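Local atomic coordinates of putative rhamnosidase (Streptomyces avermitilis, PDB entry 3W5M), a protein that hydrolyses terminal alpha-L-rhamnose residues from plant flavonoid glycosides and gum arabic, and also binds L-rhamnose through a calcium-dependent carbohydrate-binding module. Residues 136-141 with 250-255; 158-163 with 219-224. One frame throughout, in Å; residues are numbered along the deposited sequence.

Interaction 1. Residues 136-141 with 250-255; sequences EGSSWI and KIFSDA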
loop_
_atom_site.group_PDB
_atom_site.type_symbol
_atom_site.label_atom_id
_atom_site.label_comp_id
_atom_site.label_asym_id
_atom_site.label_seq_id
_atom_site.Cartn_x
_atom_site.Cartn_y
_atom_site.Cartn_z
ATOM N N GLU A 136 17.115 -9.044 -31.017
ATOM C CA GLU A 136 18.492 -9.463 -31.288
ATOM C C GLU A 136 18.577 -10.202 -32.618
ATOM O O GLU A 136 17.727 -11.029 -32.945
ATOM C CB GLU A 136 19.010 -10.356 -30.153
ATOM C CG GLU A 136 18.881 -9.686 -28.797
ATOM C CD GLU A 136 19.708 -10.332 -27.695
ATOM O OE1 GLU A 136 20.766 -10.941 -27.983
ATOM O OE2 GLU A 136 19.296 -10.204 -26.522
ATOM N N GLY A 137 19.592 -9.877 -33.398
ATOM C CA GLY A 137 19.697 -10.429 -34.743
ATOM C C GLY A 137 19.025 -9.559 -35.796
ATOM O O GLY A 137 19.234 -9.784 -36.977
ATOM N N SER A 138 18.235 -8.563 -35.381
ATOM C CA SER A 138 17.560 -7.695 -36.324
ATOM C C SER A 138 18.333 -6.390 -36.529
ATOM O O SER A 138 19.354 -6.133 -35.863
ATOM C CB SER A 138 16.133 -7.392 -35.865
ATOM O OG SER A 138 15.413 -6.894 -36.970
ATOM N N SER A 139 17.853 -5.588 -37.467
ATOM C CA SER A 139 18.485 -4.306 -37.778
ATOM C C SER A 139 17.460 -3.207 -37.781
ATOM O O SER A 139 16.297 -3.428 -38.190
ATOM C CB SER A 139 19.106 -4.388 -39.158
ATOM O OG SER A 139 20.137 -5.352 -39.139
ATOM N N TRP A 140 17.870 -2.015 -37.330
ATOM C CA TRP A 140 17.070 -0.813 -37.513
ATOM C C TRP A 140 17.200 -0.395 -38.961
ATOM O O TRP A 140 18.320 -0.299 -39.466
ATOM C CB TRP A 140 17.578 0.345 -36.658
ATOM C CG TRP A 140 17.444 0.107 -35.188
ATOM C CD1 TRP A 140 18.343 -0.494 -34.381
ATOM C CD2 TRP A 140 16.371 0.542 -34.351
ATOM N NE1 TRP A 140 17.879 -0.516 -33.081
ATOM C CE2 TRP A 140 16.671 0.121 -33.034
ATOM C CE3 TRP A 140 15.175 1.244 -34.585
ATOM C CZ2 TRP A 140 15.831 0.397 -31.941
ATOM C CZ3 TRP A 140 14.331 1.490 -33.512
ATOM C CH2 TRP A 140 14.666 1.071 -32.198
ATOM N N ILE A 141 16.072 -0.202 -39.641
ATOM C CA ILE A 141 16.109 0.169 -41.051
ATOM C C ILE A 141 15.364 1.466 -41.322
ATOM O O ILE A 141 14.508 1.899 -40.529
ATOM C CB ILE A 141 15.598 -0.964 -41.996
ATOM C CG1 ILE A 141 14.137 -1.326 -41.734
ATOM C CG2 ILE A 141 16.463 -2.180 -41.853
ATOM C CD1 ILE A 141 13.535 -2.135 -42.871
ATOM N N LYS A 250 12.941 -17.068 -37.966
ATOM C CA LYS A 250 12.837 -15.623 -37.734
ATOM C C LYS A 250 12.994 -14.831 -39.027
ATOM O O LYS A 250 13.859 -15.146 -39.836
ATOM C CB LYS A 250 13.881 -15.176 -36.716
ATOM C CG LYS A 250 13.608 -15.688 -35.304
ATOM C CD LYS A 250 14.677 -15.201 -34.352
ATOM C CE LYS A 250 14.624 -15.967 -33.046
ATOM N NZ LYS A 250 15.278 -15.150 -31.993
ATOM N N ILE A 251 12.152 -13.815 -39.223
ATOM C CA ILE A 251 12.273 -12.877 -40.332
ATOM C C ILE A 251 12.619 -11.523 -39.703
ATOM O O ILE A 251 11.937 -11.088 -38.774
ATOM C CB ILE A 251 10.927 -12.722 -41.105
ATOM C CG1 ILE A 251 10.388 -14.072 -41.644
ATOM C CG2 ILE A 251 11.016 -11.681 -42.220
ATOM C CD1 ILE A 251 11.360 -14.909 -42.433
ATOM N N PHE A 252 13.657 -10.863 -40.215
ATOM C CA PHE A 252 14.089 -9.587 -39.631
ATOM C C PHE A 252 13.774 -8.399 -40.502
ATOM O O PHE A 252 13.563 -8.553 -41.701
ATOM C CB PHE A 252 15.610 -9.626 -39.452
ATOM C CG PHE A 252 16.085 -10.747 -38.575
ATOM C CD1 PHE A 252 15.799 -10.744 -37.210
ATOM C CD2 PHE A 252 16.815 -11.806 -39.107
ATOM C CE1 PHE A 252 16.259 -11.764 -36.385
ATOM C CE2 PHE A 252 17.265 -12.839 -38.284
ATOM C CZ PHE A 252 16.974 -12.813 -36.929
ATOM N N SER A 253 13.782 -7.200 -39.903
ATOM C CA SER A 253 13.910 -5.965 -40.667
ATOM C C SER A 253 15.384 -5.872 -41.119
ATOM O O SER A 253 16.323 -6.038 -40.312
ATOM C CB SER A 253 13.513 -4.752 -39.817
ATOM O OG SER A 253 14.140 -4.821 -38.529
ATOM N N ASP A 254 15.584 -5.656 -42.410
ATOM C CA ASP A 254 16.939 -5.705 -42.998
ATOM C C ASP A 254 16.851 -5.239 -44.457
ATOM O O ASP A 254 15.789 -4.770 -44.880
ATOM C CB ASP A 254 17.618 -7.089 -42.833
ATOM C CG ASP A 254 16.866 -8.226 -43.535
ATOM O OD1 ASP A 254 16.144 -7.991 -44.516
ATOM O OD2 ASP A 254 17.012 -9.381 -43.082
ATOM N N ALA A 255 17.959 -5.320 -45.211
ATOM C CA ALA A 255 17.999 -4.795 -46.595
ATOM C C ALA A 255 17.216 -5.639 -47.627
ATOM O O ALA A 255 17.127 -5.277 -48.808
ATOM C CB ALA A 255 19.452 -4.593 -47.058
HETATM O O HOH W 1 15.314 -12.352 -32.002
HETATM O O HOH W 2 17.954 -13.635 -33.342
#

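Interaction 2. Residues 158-163 with 219-224; sequences WFRRTV and NNTLAV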
loop_
_atom_site.group_PDB
_atom_site.type_symbol
_atom_site.label_atom_id
_atom_site.label_comp_id
_atom_site.label_asym_id
_atom_site.label_seq_id
_atom_site.Cartn_x
_atom_site.Cartn_y
_atom_site.Cartn_z
ATOM N N TRP A 158 7.845 4.348 -46.423
ATOM C CA TRP A 158 7.011 3.156 -46.612
ATOM C C TRP A 158 7.910 1.965 -46.934
ATOM O O TRP A 158 8.946 2.125 -47.623
ATOM C CB TRP A 158 6.000 3.427 -47.743
ATOM C CG TRP A 158 5.007 4.509 -47.378
ATOM C CD1 TRP A 158 3.779 4.334 -46.806
ATOM C CD2 TRP A 158 5.172 5.934 -47.542
ATOM N NE1 TRP A 158 3.169 5.549 -46.606
ATOM C CE2 TRP A 158 4.005 6.546 -47.040
ATOM C CE3 TRP A 158 6.200 6.745 -48.063
ATOM C CZ2 TRP A 158 3.822 7.939 -47.045
ATOM C CZ3 TRP A 158 6.034 8.121 -48.056
ATOM C CH2 TRP A 158 4.849 8.708 -47.549
ATOM N N PHE A 159 7.515 0.778 -46.465
ATOM C CA PHE A 159 8.339 -0.428 -46.548
ATOM C C PHE A 159 7.475 -1.631 -46.856
ATOM O O PHE A 159 6.364 -1.743 -46.300
ATOM C CB PHE A 159 9.022 -0.695 -45.208
ATOM C CG PHE A 159 9.871 0.464 -44.740
ATOM C CD1 PHE A 159 9.260 1.537 -44.103
ATOM C CD2 PHE A 159 11.244 0.519 -45.004
ATOM C CE1 PHE A 159 10.006 2.646 -43.699
ATOM C CE2 PHE A 159 11.992 1.624 -44.584
ATOM C CZ PHE A 159 11.377 2.672 -43.946
ATOM N N ARG A 160 8.019 -2.514 -47.688
ATOM C CA ARG A 160 7.373 -3.779 -48.031
ATOM C C ARG A 160 8.347 -4.930 -48.020
ATOM O O ARG A 160 9.532 -4.765 -48.361
ATOM C CB ARG A 160 6.773 -3.697 -49.445
ATOM C CG ARG A 160 5.480 -2.902 -49.554
ATOM C CD ARG A 160 4.975 -2.782 -51.003
ATOM N NE ARG A 160 4.911 -4.068 -51.709
ATOM C CZ ARG A 160 3.844 -4.860 -51.735
ATOM N NH1 ARG A 160 2.735 -4.513 -51.104
ATOM N NH2 ARG A 160 3.883 -6.003 -52.424
ATOM N N ARG A 161 7.832 -6.110 -47.678
ATOM C CA ARG A 161 8.585 -7.347 -47.851
ATOM C C ARG A 161 7.627 -8.504 -48.030
ATOM O O ARG A 161 6.654 -8.655 -47.312
ATOM C CB ARG A 161 9.547 -7.641 -46.694
ATOM C CG ARG A 161 10.498 -8.792 -47.001
ATOM C CD ARG A 161 11.545 -9.027 -45.929
ATOM N NE ARG A 161 12.225 -10.304 -46.132
ATOM C CZ ARG A 161 13.207 -10.752 -45.363
ATOM N NH1 ARG A 161 13.640 -10.023 -44.339
ATOM N NH2 ARG A 161 13.764 -11.926 -45.634
ATOM N N THR A 162 7.908 -9.295 -49.048
ATOM C CA THR A 162 7.170 -10.541 -49.248
ATOM C C THR A 162 8.076 -11.685 -48.851
ATOM O O THR A 162 9.171 -11.815 -49.400
ATOM C CB THR A 162 6.696 -10.698 -50.704
ATOM O OG1 THR A 162 5.800 -9.627 -51.010
ATOM C CG2 THR A 162 5.972 -12.048 -50.885
ATOM N N VAL A 163 7.607 -12.496 -47.900
ATOM C CA VAL A 163 8.371 -13.635 -47.347
ATOM C C VAL A 163 7.610 -14.949 -47.460
ATOM O O VAL A 163 6.389 -14.989 -47.279
ATOM C CB VAL A 163 8.746 -13.419 -45.864
ATOM C CG1 VAL A 163 9.935 -12.488 -45.764
ATOM C CG2 VAL A 163 7.562 -12.928 -45.023
ATOM N N ASN A 219 3.857 -17.417 -49.413
ATOM C CA ASN A 219 4.160 -15.980 -49.457
ATOM C C ASN A 219 3.181 -15.136 -48.639
ATOM O O ASN A 219 1.966 -15.272 -48.776
ATOM C CB ASN A 219 4.159 -15.474 -50.905
ATOM C CG ASN A 219 5.309 -16.020 -51.741
ATOM O OD1 ASN A 219 5.148 -16.225 -52.942
ATOM N ND2 ASN A 219 6.480 -16.210 -51.134
ATOM N N ASN A 220 3.717 -14.251 -47.799
ATOM C CA ASN A 220 2.927 -13.327 -46.983
ATOM C C ASN A 220 3.583 -11.977 -47.249
ATOM O O ASN A 220 4.818 -11.915 -47.286
ATOM C CB ASN A 220 3.106 -13.586 -45.484
ATOM C CG ASN A 220 2.489 -14.886 -44.997
ATOM O OD1 ASN A 220 1.652 -14.863 -44.094
ATOM N ND2 ASN A 220 2.928 -16.019 -45.542
ATOM N N THR A 221 2.784 -10.925 -47.391
ATOM C CA THR A 221 3.302 -9.583 -47.631
ATOM C C THR A 221 3.201 -8.762 -46.357
ATOM O O THR A 221 2.126 -8.603 -45.789
ATOM C CB THR A 221 2.535 -8.925 -48.771
ATOM O OG1 THR A 221 2.686 -9.729 -49.955
ATOM C CG2 THR A 221 3.059 -7.507 -49.040
ATOM N N LEU A 222 4.341 -8.269 -45.881
ATOM C CA LEU A 222 4.387 -7.411 -44.701
ATOM C C LEU A 222 4.593 -6.015 -45.244
ATOM O O LEU A 222 5.318 -5.830 -46.235
ATOM C CB LEU A 222 5.573 -7.806 -43.793
ATOM C CG LEU A 222 5.722 -9.329 -43.589
ATOM C CD1 LEU A 222 6.985 -9.671 -42.834
ATOM C CD2 LEU A 222 4.498 -9.858 -42.839
ATOM N N ALA A 223 3.938 -5.043 -44.623
ATOM C CA ALA A 223 4.071 -3.658 -45.050
ATOM C C ALA A 223 4.069 -2.760 -43.847
ATOM O O ALA A 223 3.307 -2.966 -42.884
ATOM C CB ALA A 223 2.943 -3.290 -46.022
ATOM N N VAL A 224 4.904 -1.725 -43.883
ATOM C CA VAL A 224 5.072 -0.897 -42.697
ATOM C C VAL A 224 5.173 0.516 -43.203
ATOM O O VAL A 224 5.893 0.760 -44.154
ATOM C CB VAL A 224 6.385 -1.277 -41.954
ATOM C CG1 VAL A 224 6.756 -0.260 -40.891
ATOM C CG2 VAL A 224 6.234 -2.628 -41.291
#

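Interaction 1. Residues 136-141 with 250-255
S253 and S139 make the direct hydrogen bonds of this contact. The hydroxyl OG of S253 donates to the carbonyl O of S139 at 2.6 Å, lying in the carbonyl plane. This reach depends on a first torsion of 47°, which sets OG between the backbone N and the carbonyl carbon of its own residue. In return, S139 N donates to S253 O at 3.3 Å, a bent bond with 138° at the hydrogen. S138 OG also lies near S253 OG, but its firm partner is C238 O, while S253 OG receives from C238 N, so the buried hydroxyls of both serines are satisfied.

The aromatic part of the interface is carried by F252. G137 O sits 3.4 Å above the ring plane, over its centre, and S138 CB approaches obliquely, 3.6 Å from F252 CD1. A CB at G137 would crowd F252 CZ and, at this residue's positive phi, collide with the carbonyl O of E136, which accounts for the glycine.

I141 adds side-chain packing: its CG1 lies 4.0 Å from S253 CB, and its CG2 rests against the backbone at D254 N, 3.6 Å away.

Water completes the contact at its outer end. One molecule donates to E136 O and accepts from K250 NZ, at 2.9 and 2.8 Å; a second repeats the bridge, its link to the lysine being weak.

Both segments belong to the CBM67 region. Strand 247-252 is an outermost member of a four-stranded antiparallel sheet, next to strand 235-244, whose I237 and V239 touch S253 and F252. Strand 139-142 pairs instead with strand 282-286, and I141 also reaches F159 of strand 156-165.

Interaction 2. Residues 158-163 with 219-224
N219 opens the pairing with T162 and V163: its CB rests 3.9 Å from T162 CG2, and its CA-H points at V163 O. N220 forms a hydrogen-bonded antiparallel pair with V163, N220 N donating to V163 O at 2.8 Å and V163 N returning to N220 O; its ND2 turns to H216 O. T221 faces T162 in a non-hydrogen-bonded pair, with the two OG1 atoms joined at 3.3 Å. With OG1 of T221 at a first torsion of -60°, CG2 falls anti to the backbone N, and this methyl lies over one face of the R160 guanidinium, 3.7 Å from R160 NH1. D275 and the carbonyls of E270 and W268 bind that guanidinium. An alanine here would remove both branches and is likely to leave T162 OG1 without this hydroxyl mate and the guanidinium face without its methyl cover. L222 N donates to R161 O at 2.7 Å and 171°, while its side chain crosses that of V163 at about a right angle, CD1 being 4.0 Å from V163 CG2. A223 CA-H approaches F159 O. V224 and F159 exchange two bonds, and V224 O also lies in plane at the edge of the F159 ring. With a 163° angle between strand directions, 4.6 Å axis separation and alternating pair types, this is regular antiparallel pairing within a CBM67 beta-sheet, consistent with a jelly-roll domain.

Interactions 1 and 2 both lie in the CBM67 region, their centres 13 Å apart. Along the chain, interaction 2 is nested inside the loop closed by interaction 1: 136-141 comes first, then 158-163, 219-224 and finally 250-255. Strands 156-165 and 218-227 are neighbours in a five-stranded sheet, whereas strand 247-252 edges a separate four-stranded one. The two contacts meet where I251 CG2 packs on V163 CG1 at 3.8 Å; in one of two modelled conformers of R161, NH1 also comes 3.2 Å from D254 OD1, a weak and doubtful ion pair. Side chains from the two sheets therefore meet within the module that also carries the calcium-dependent rhamnose site.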